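Local coordinates for protein alpha-L-arabinosidase (Xanthomonas axonopodis pv. citri, PDB 6D25) that probably removes arabinofuranosyl side groups from arabinoxylans as a family GH51 arabinofuranosidase, apparently coping with internally di-substituted chains, at residues T455-V460 with G502-V507; L412-P417 with I443-L448; L35-P40 with T408-Q413. One frame throughout, in Å; residues are numbered along the deposited sequence.

Contact 1: residues T455-V460 with G502-V507; sequences TVSVQV and GKTVNV
Val456 O draws two hydrogens from the facing strand: the N-H of Val507, with Val507 N 2.7 Å from Val456 O and lying in the carbonyl plane, and the CA-H of Asn506, a softer contact with Asn506 CA 3.4 Å from Val456 O. Val456 N answers with an almost straight bond (174°) to Val507 O, so two bonds close this pair. Val458 and Val505 repeat it, Val458 N standing 2.8 Å from Val505 O and Val505 N donating to Val458 O. A fifth bond, 2.8 Å from Val460 N to Lys503 O, runs nearly along the C=O axis. Between the closed pairs, Ser457 with Asn506 and Gln459 with Thr504 are non-hydrogen-bonded.

Val456, Val458, Val505 and Val507 share one face of the sheet. Val456 CB and Val507 CB come within 4.2 Å, and at the end of the row Val460 CG2 joins Val505 CG2 at 3.9 Å. This side packs against Leu35, Leu465, Leu517 and Leu519. The opposite face is polar and partly exposed. There Thr504 CG2, anti to the backbone N, reaches 3.5 Å from Ser457 OG. Gln459 bends at chi2 (79°) and lays NE2 beside Lys503 CE, 3.7 Å away; both polar ends are held by Glu461, which accepts a hydrogen bond from Gln459 NE2 and forms a salt bridge with Lys503 NZ.

Alternating apolar and polar residues on twisted antiparallel strands, apolar side inward, are typical of a beta-sandwich, here the C-terminal domain that accompanies the catalytic barrel in GH51 enzymes.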
# COMPACT_ATOMS: atom_id res chain seq x y z
N THR A 455 -51.66 -14.55 23.75
CA THR A 455 -52.81 -14.22 22.93
C THR A 455 -52.52 -12.88 22.25
O THR A 455 -52.33 -11.88 22.96
CB THR A 455 -54.09 -14.09 23.75
OG1 THR A 455 -54.23 -15.34 24.42
CG2 THR A 455 -55.32 -13.84 22.89
N VAL A 456 -52.46 -12.87 20.92
CA VAL A 456 -52.13 -11.66 20.20
C VAL A 456 -53.38 -11.19 19.46
O VAL A 456 -54.00 -11.94 18.70
CB VAL A 456 -50.95 -11.87 19.25
CG1 VAL A 456 -50.51 -10.56 18.63
CG2 VAL A 456 -49.76 -12.51 19.95
N SER A 457 -53.76 -9.93 19.67
CA SER A 457 -54.93 -9.36 19.06
C SER A 457 -54.52 -8.14 18.22
O SER A 457 -54.06 -7.15 18.76
CB SER A 457 -55.92 -9.01 20.12
OG SER A 457 -57.05 -8.38 19.56
N VAL A 458 -54.60 -8.29 16.90
CA VAL A 458 -54.11 -7.26 15.96
C VAL A 458 -55.32 -6.63 15.25
O VAL A 458 -56.05 -7.30 14.51
CB VAL A 458 -53.16 -7.86 14.93
CG1 VAL A 458 -52.64 -6.79 13.99
CG2 VAL A 458 -52.02 -8.63 15.58
N GLN A 459 -55.45 -5.33 15.48
CA GLN A 459 -56.40 -4.48 14.77
C GLN A 459 -55.81 -4.16 13.38
O GLN A 459 -54.72 -3.61 13.29
CB GLN A 459 -56.60 -3.22 15.62
CG GLN A 459 -57.47 -2.16 14.99
CD GLN A 459 -58.94 -2.47 15.13
OE1 GLN A 459 -59.36 -3.28 15.97
NE2 GLN A 459 -59.72 -1.82 14.29
N VAL A 460 -56.52 -4.51 12.32
CA VAL A 460 -56.04 -4.34 10.96
C VAL A 460 -56.77 -3.14 10.33
O VAL A 460 -57.98 -3.14 10.26
CB VAL A 460 -56.23 -5.61 10.11
CG1 VAL A 460 -55.78 -5.40 8.66
CG2 VAL A 460 -55.53 -6.80 10.73
N GLY A 502 -64.16 -9.37 12.19
CA GLY A 502 -64.28 -7.97 11.90
C GLY A 502 -62.97 -7.46 11.36
O GLY A 502 -62.48 -7.98 10.37
N LYS A 503 -62.39 -6.47 12.03
CA LYS A 503 -61.11 -5.93 11.65
C LYS A 503 -59.97 -6.51 12.52
O LYS A 503 -58.91 -5.98 12.49
CB LYS A 503 -61.18 -4.41 11.71
CG LYS A 503 -62.13 -3.81 10.67
CD LYS A 503 -62.41 -2.35 10.84
CE LYS A 503 -61.14 -1.54 10.91
NZ LYS A 503 -61.41 -0.12 11.22
N THR A 504 -60.19 -7.59 13.25
CA THR A 504 -59.20 -8.13 14.17
C THR A 504 -58.66 -9.48 13.67
O THR A 504 -59.45 -10.35 13.25
CB THR A 504 -59.82 -8.30 15.56
OG1 THR A 504 -60.30 -7.03 15.97
CG2 THR A 504 -58.87 -8.81 16.63
N VAL A 505 -57.33 -9.64 13.75
CA VAL A 505 -56.72 -10.95 13.68
C VAL A 505 -56.35 -11.39 15.11
O VAL A 505 -55.59 -10.72 15.79
CB VAL A 505 -55.49 -10.97 12.76
CG1 VAL A 505 -54.85 -12.34 12.71
CG2 VAL A 505 -55.85 -10.59 11.33
N ASN A 506 -56.90 -12.51 15.55
CA ASN A 506 -56.63 -13.03 16.90
C ASN A 506 -55.74 -14.26 16.73
O ASN A 506 -56.07 -15.14 15.93
CB ASN A 506 -57.92 -13.37 17.66
CG ASN A 506 -57.70 -13.99 19.04
OD1 ASN A 506 -57.49 -13.25 20.01
ND2 ASN A 506 -57.84 -15.33 19.16
N VAL A 507 -54.65 -14.32 17.49
CA VAL A 507 -53.68 -15.39 17.35
C VAL A 507 -53.42 -16.01 18.73
O VAL A 507 -52.99 -15.32 19.65
CB VAL A 507 -52.38 -14.86 16.75
CG1 VAL A 507 -51.40 -16.01 16.47
CG2 VAL A 507 -52.59 -14.05 15.49

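Contact 2: residues L412-P417 with I443-L448; sequences LQLQTP and IALTNL
Flat groups play no part where Leu412 and Leu414 meet Ile443 and Leu445; the closest approaches are all between methyls. Leu412 CD2 enters at about a right angle to the side chain of Ile443 and stops 4.1 Å from Ile443 CG2. The same methyl also approaches Leu445, two residues on, with Leu412 CD2 4.4 Å from Leu445 CD2. Leu414 CD1 comes to that leucine methyl as well, 4.1 Å from Leu445 CD2, the two chains slanting across each other. Leu445 CD2 is thus shared by two leucines of strand 407-421.

Leu412 and Leu414 reach out by different torsions: in Leu412, CG is anti to the backbone N (chi1 176°), whereas in Leu414 it swings beside that nitrogen (chi1 -62°). The strand axes stay 10.3 Å apart and run in nearly the same direction, at 27°, a spacing bridged by side chains reaching in from both strands. The contact is small and apolar, with no polar bond between the two segments.

Strand 424-435 pairs with both partners and carries the sheet round from one to the other. Strand 513-519 flanks 441-447 on its other side, placing Val515 against Leu445 and Leu519 against Ile443. Leu35 of strand 29-36 touches both Leu412 and Ile443, and helix 346-361 covers the back of 441-447, where Asp357 meets Ala444.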
# COMPACT_ATOMS: atom_id res chain seq x y z
N LEU A 412 -46.35 -2.39 11.76
CA LEU A 412 -46.99 -3.26 12.76
C LEU A 412 -46.50 -2.80 14.14
O LEU A 412 -45.33 -2.91 14.42
CB LEU A 412 -46.64 -4.73 12.51
CG LEU A 412 -47.18 -5.71 13.58
CD1 LEU A 412 -48.70 -5.83 13.54
CD2 LEU A 412 -46.61 -7.10 13.37
N GLN A 413 -47.39 -2.25 14.95
CA GLN A 413 -47.04 -1.80 16.31
C GLN A 413 -47.59 -2.82 17.31
O GLN A 413 -48.77 -3.11 17.24
CB GLN A 413 -47.66 -0.42 16.59
CG GLN A 413 -46.89 0.37 17.65
CD GLN A 413 -47.71 1.26 18.58
OE1 GLN A 413 -48.73 1.85 18.20
NE2 GLN A 413 -47.26 1.35 19.83
N LEU A 414 -46.76 -3.39 18.16
CA LEU A 414 -47.23 -4.36 19.17
C LEU A 414 -47.06 -3.74 20.55
O LEU A 414 -46.02 -3.21 20.82
CB LEU A 414 -46.43 -5.66 19.09
CG LEU A 414 -46.54 -6.43 17.78
CD1 LEU A 414 -45.69 -7.65 17.80
CD2 LEU A 414 -47.97 -6.84 17.52
N GLN A 415 -48.06 -3.87 21.39
CA GLN A 415 -47.96 -3.54 22.80
C GLN A 415 -47.86 -4.85 23.58
O GLN A 415 -48.82 -5.58 23.68
CB GLN A 415 -49.13 -2.68 23.27
CG GLN A 415 -48.94 -1.24 22.78
CD GLN A 415 -49.89 -0.87 21.67
OE1 GLN A 415 -51.10 -0.97 21.87
NE2 GLN A 415 -49.37 -0.43 20.52
N THR A 416 -46.65 -5.15 24.00
CA THR A 416 -46.28 -6.45 24.54
C THR A 416 -45.68 -6.23 25.93
O THR A 416 -44.93 -5.28 26.12
CB THR A 416 -45.29 -7.20 23.62
OG1 THR A 416 -44.97 -8.44 24.25
CG2 THR A 416 -44.00 -6.47 23.32
N PRO A 417 -45.99 -7.12 26.87
CA PRO A 417 -45.23 -7.15 28.10
C PRO A 417 -43.80 -7.66 27.81
O PRO A 417 -43.54 -8.20 26.71
CB PRO A 417 -45.92 -8.13 29.05
CG PRO A 417 -47.12 -8.64 28.29
CD PRO A 417 -46.97 -8.20 26.85
N ILE A 443 -48.09 -11.56 7.98
CA ILE A 443 -47.74 -11.11 9.32
C ILE A 443 -46.91 -12.20 9.98
O ILE A 443 -47.39 -13.34 10.06
CB ILE A 443 -48.95 -10.84 10.22
CG1 ILE A 443 -49.99 -9.93 9.57
CG2 ILE A 443 -48.46 -10.35 11.60
CD1 ILE A 443 -51.32 -9.93 10.32
N ALA A 444 -45.68 -11.84 10.41
CA ALA A 444 -44.81 -12.72 11.15
C ALA A 444 -44.92 -12.36 12.63
O ALA A 444 -44.87 -11.18 12.98
CB ALA A 444 -43.41 -12.58 10.66
N LEU A 445 -45.06 -13.39 13.49
CA LEU A 445 -45.02 -13.18 14.93
C LEU A 445 -44.11 -14.26 15.56
O LEU A 445 -44.20 -15.45 15.17
CB LEU A 445 -46.44 -13.32 15.51
CG LEU A 445 -47.45 -12.25 15.07
CD1 LEU A 445 -48.84 -12.68 15.51
CD2 LEU A 445 -47.11 -10.87 15.65
N THR A 446 -43.34 -13.85 16.54
CA THR A 446 -42.47 -14.70 17.30
C THR A 446 -42.78 -14.53 18.79
O THR A 446 -42.82 -13.40 19.29
CB THR A 446 -41.00 -14.34 17.05
OG1 THR A 446 -40.72 -14.58 15.67
CG2 THR A 446 -40.06 -15.15 17.91
N ASN A 447 -43.00 -15.65 19.47
CA ASN A 447 -43.15 -15.68 20.93
C ASN A 447 -41.79 -16.09 21.50
O ASN A 447 -41.37 -17.25 21.35
CB ASN A 447 -44.25 -16.65 21.36
CG ASN A 447 -44.56 -16.62 22.85
OD1 ASN A 447 -43.77 -16.04 23.64
ND2 ASN A 447 -45.70 -17.24 23.23
N LEU A 448 -41.12 -15.16 22.16
CA LEU A 448 -39.75 -15.35 22.69
C LEU A 448 -39.78 -16.12 24.00
O LEU A 448 -38.73 -16.61 24.42
CB LEU A 448 -39.08 -13.99 22.93
CG LEU A 448 -38.67 -13.19 21.68
CD1 LEU A 448 -39.85 -12.51 21.02
CD2 LEU A 448 -37.61 -12.15 22.04

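Contact 3: residues L35-P40 with T408-Q413; sequences LRVDQP and THLPLQ
Leu410 runs alongside the segment 35-40, touching Leu35, Val37 and Pro40. Its CB lies 4.0 Å from Leu35 CD1, and beyond CG the two methyls part: Leu410 CD1 goes to Val37 CG2, 4.2 Å off, while Leu410 CD2 sits 3.9 Å from Pro40 CA and close to the carbonyl oxygen of Val37. Pro40 CB in turn rests 3.6 Å from Thr408 CG2.

The backbones meet through one hydrogen bond, from Arg36 N to Pro411 O, 3.0 Å long and nearly straight (172°). Next to it Leu35 and Leu412 form an antiparallel non-hydrogen-bonded pair, with Leu35 CB 4.1 Å from Leu412 CD1. The chain then leaves the sheet in a type I turn, closed by the backbone bond from Gln39 N to Arg36 O. Arg36, bent at chi2 and chi3, grips Asp38 side-on in a salt bridge within the turn: NE bonds to Asp38 OD1 at 2.9 Å and NH2 to Asp38 OD2 at 2.8 Å. Gln39 NE2 stands over one guanidinium face, toward its rim.

Strand 29-36 lies antiparallel to 407-421 and parallel to 454-461. Val441 of strand 441-447 closes the inner side, touching Leu35, Val37 and Leu410.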
# COMPACT_ATOMS: atom_id res chain seq x y z
N LEU A 35 -51.97 -3.07 12.75
CA LEU A 35 -51.35 -3.28 11.44
C LEU A 35 -51.93 -2.25 10.47
O LEU A 35 -53.18 -2.19 10.28
CB LEU A 35 -51.65 -4.69 10.95
CG LEU A 35 -51.16 -5.01 9.52
CD1 LEU A 35 -49.66 -4.83 9.41
CD2 LEU A 35 -51.60 -6.40 9.07
N ARG A 36 -51.06 -1.46 9.87
CA ARG A 36 -51.49 -0.38 8.97
C ARG A 36 -51.23 -0.80 7.51
O ARG A 36 -50.28 -0.40 6.91
CB ARG A 36 -50.77 0.93 9.32
CG ARG A 36 -51.00 1.43 10.75
CD ARG A 36 -52.46 1.58 11.12
NE ARG A 36 -53.15 2.49 10.26
CZ ARG A 36 -53.43 3.75 10.56
NH1 ARG A 36 -52.92 4.30 11.66
NH2 ARG A 36 -54.19 4.46 9.72
N VAL A 37 -52.15 -1.57 6.95
CA VAL A 37 -52.09 -1.94 5.54
C VAL A 37 -52.27 -0.67 4.68
O VAL A 37 -51.76 -0.60 3.61
CB VAL A 37 -53.12 -3.02 5.18
CG1 VAL A 37 -53.07 -3.40 3.70
CG2 VAL A 37 -52.98 -4.25 6.07
N ASP A 38 -52.95 0.33 5.24
CA ASP A 38 -53.20 1.60 4.59
C ASP A 38 -51.98 2.53 4.64
O ASP A 38 -52.05 3.62 4.11
CB ASP A 38 -54.40 2.31 5.24
CG ASP A 38 -54.29 2.51 6.76
OD1 ASP A 38 -53.50 1.83 7.43
OD2 ASP A 38 -55.05 3.32 7.27
N GLN A 39 -50.85 2.13 5.25
CA GLN A 39 -49.66 2.99 5.28
C GLN A 39 -48.45 2.24 4.76
O GLN A 39 -47.45 2.07 5.46
CB GLN A 39 -49.41 3.53 6.69
CG GLN A 39 -50.55 4.38 7.25
CD GLN A 39 -50.28 4.80 8.67
OE1 GLN A 39 -49.38 4.25 9.31
NE2 GLN A 39 -50.97 5.81 9.12
N PRO A 40 -48.49 1.79 3.51
CA PRO A 40 -47.36 1.07 2.94
C PRO A 40 -46.07 1.90 2.94
O PRO A 40 -46.13 3.10 2.66
CB PRO A 40 -47.78 0.74 1.50
CG PRO A 40 -48.82 1.81 1.16
CD PRO A 40 -49.54 1.99 2.48
N THR A 408 -43.44 -4.98 0.29
CA THR A 408 -43.62 -3.64 0.80
C THR A 408 -43.81 -3.73 2.32
O THR A 408 -44.70 -4.43 2.81
CB THR A 408 -44.85 -2.98 0.13
OG1 THR A 408 -44.63 -2.92 -1.27
CG2 THR A 408 -45.15 -1.60 0.65
N HIS A 409 -43.00 -2.98 3.05
CA HIS A 409 -43.11 -2.90 4.51
C HIS A 409 -44.49 -2.34 4.92
O HIS A 409 -44.95 -1.32 4.36
CB HIS A 409 -41.99 -2.02 5.08
CG HIS A 409 -42.21 -1.61 6.50
ND1 HIS A 409 -42.03 -2.48 7.54
CD2 HIS A 409 -42.60 -0.41 7.02
CE1 HIS A 409 -42.29 -1.82 8.66
NE2 HIS A 409 -42.64 -0.56 8.38
N LEU A 410 -45.13 -2.96 5.91
CA LEU A 410 -46.31 -2.42 6.54
C LEU A 410 -46.03 -2.19 8.03
O LEU A 410 -45.47 -3.07 8.71
CB LEU A 410 -47.49 -3.37 6.39
CG LEU A 410 -47.86 -3.74 4.95
CD1 LEU A 410 -48.97 -4.76 4.96
CD2 LEU A 410 -48.25 -2.55 4.10
N PRO A 411 -46.44 -1.03 8.56
CA PRO A 411 -46.23 -0.75 10.00
C PRO A 411 -47.02 -1.74 10.84
O PRO A 411 -48.23 -1.88 10.63
CB PRO A 411 -46.72 0.68 10.23
CG PRO A 411 -46.57 1.31 8.81
CD PRO A 411 -46.87 0.18 7.86
N LEU A 412 -46.35 -2.39 11.76
CA LEU A 412 -46.99 -3.26 12.76
C LEU A 412 -46.50 -2.80 14.14
O LEU A 412 -45.33 -2.91 14.42
CB LEU A 412 -46.64 -4.73 12.51
CG LEU A 412 -47.18 -5.71 13.58
CD1 LEU A 412 -48.70 -5.83 13.54
CD2 LEU A 412 -46.61 -7.10 13.37
N GLN A 413 -47.39 -2.25 14.95
CA GLN A 413 -47.04 -1.80 16.31
C GLN A 413 -47.59 -2.82 17.31
O GLN A 413 -48.77 -3.11 17.24
CB GLN A 413 -47.66 -0.42 16.59
CG GLN A 413 -46.89 0.37 17.65
CD GLN A 413 -47.71 1.26 18.58
OE1 GLN A 413 -48.73 1.85 18.20
NE2 GLN A 413 -47.26 1.35 19.83

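Overall arrangement
All three contacts belong to the same curled sheet of the beta-sandwich. Contact 2 is its buried one, a few methyls meeting between layers without polar bonds. Contact 1 is partly buried and built mainly from regular backbone pairing, with a valine side inward and a polar side outward. Contact 3 lies at the surface, where strand pairing shrinks to one bond and a turn carrying an Arg36-Asp38 salt bridge follows. Contacts 2 and 3 share strand 407-421. Strand 29-36 joins contact 3 to contact 1 through a probable bond between Leu35 N and Gln459 O. Val458 CG1 packs on Leu412 CD1, and Val507 CG2 on Leu445 CD1, linking contacts 1 and 2.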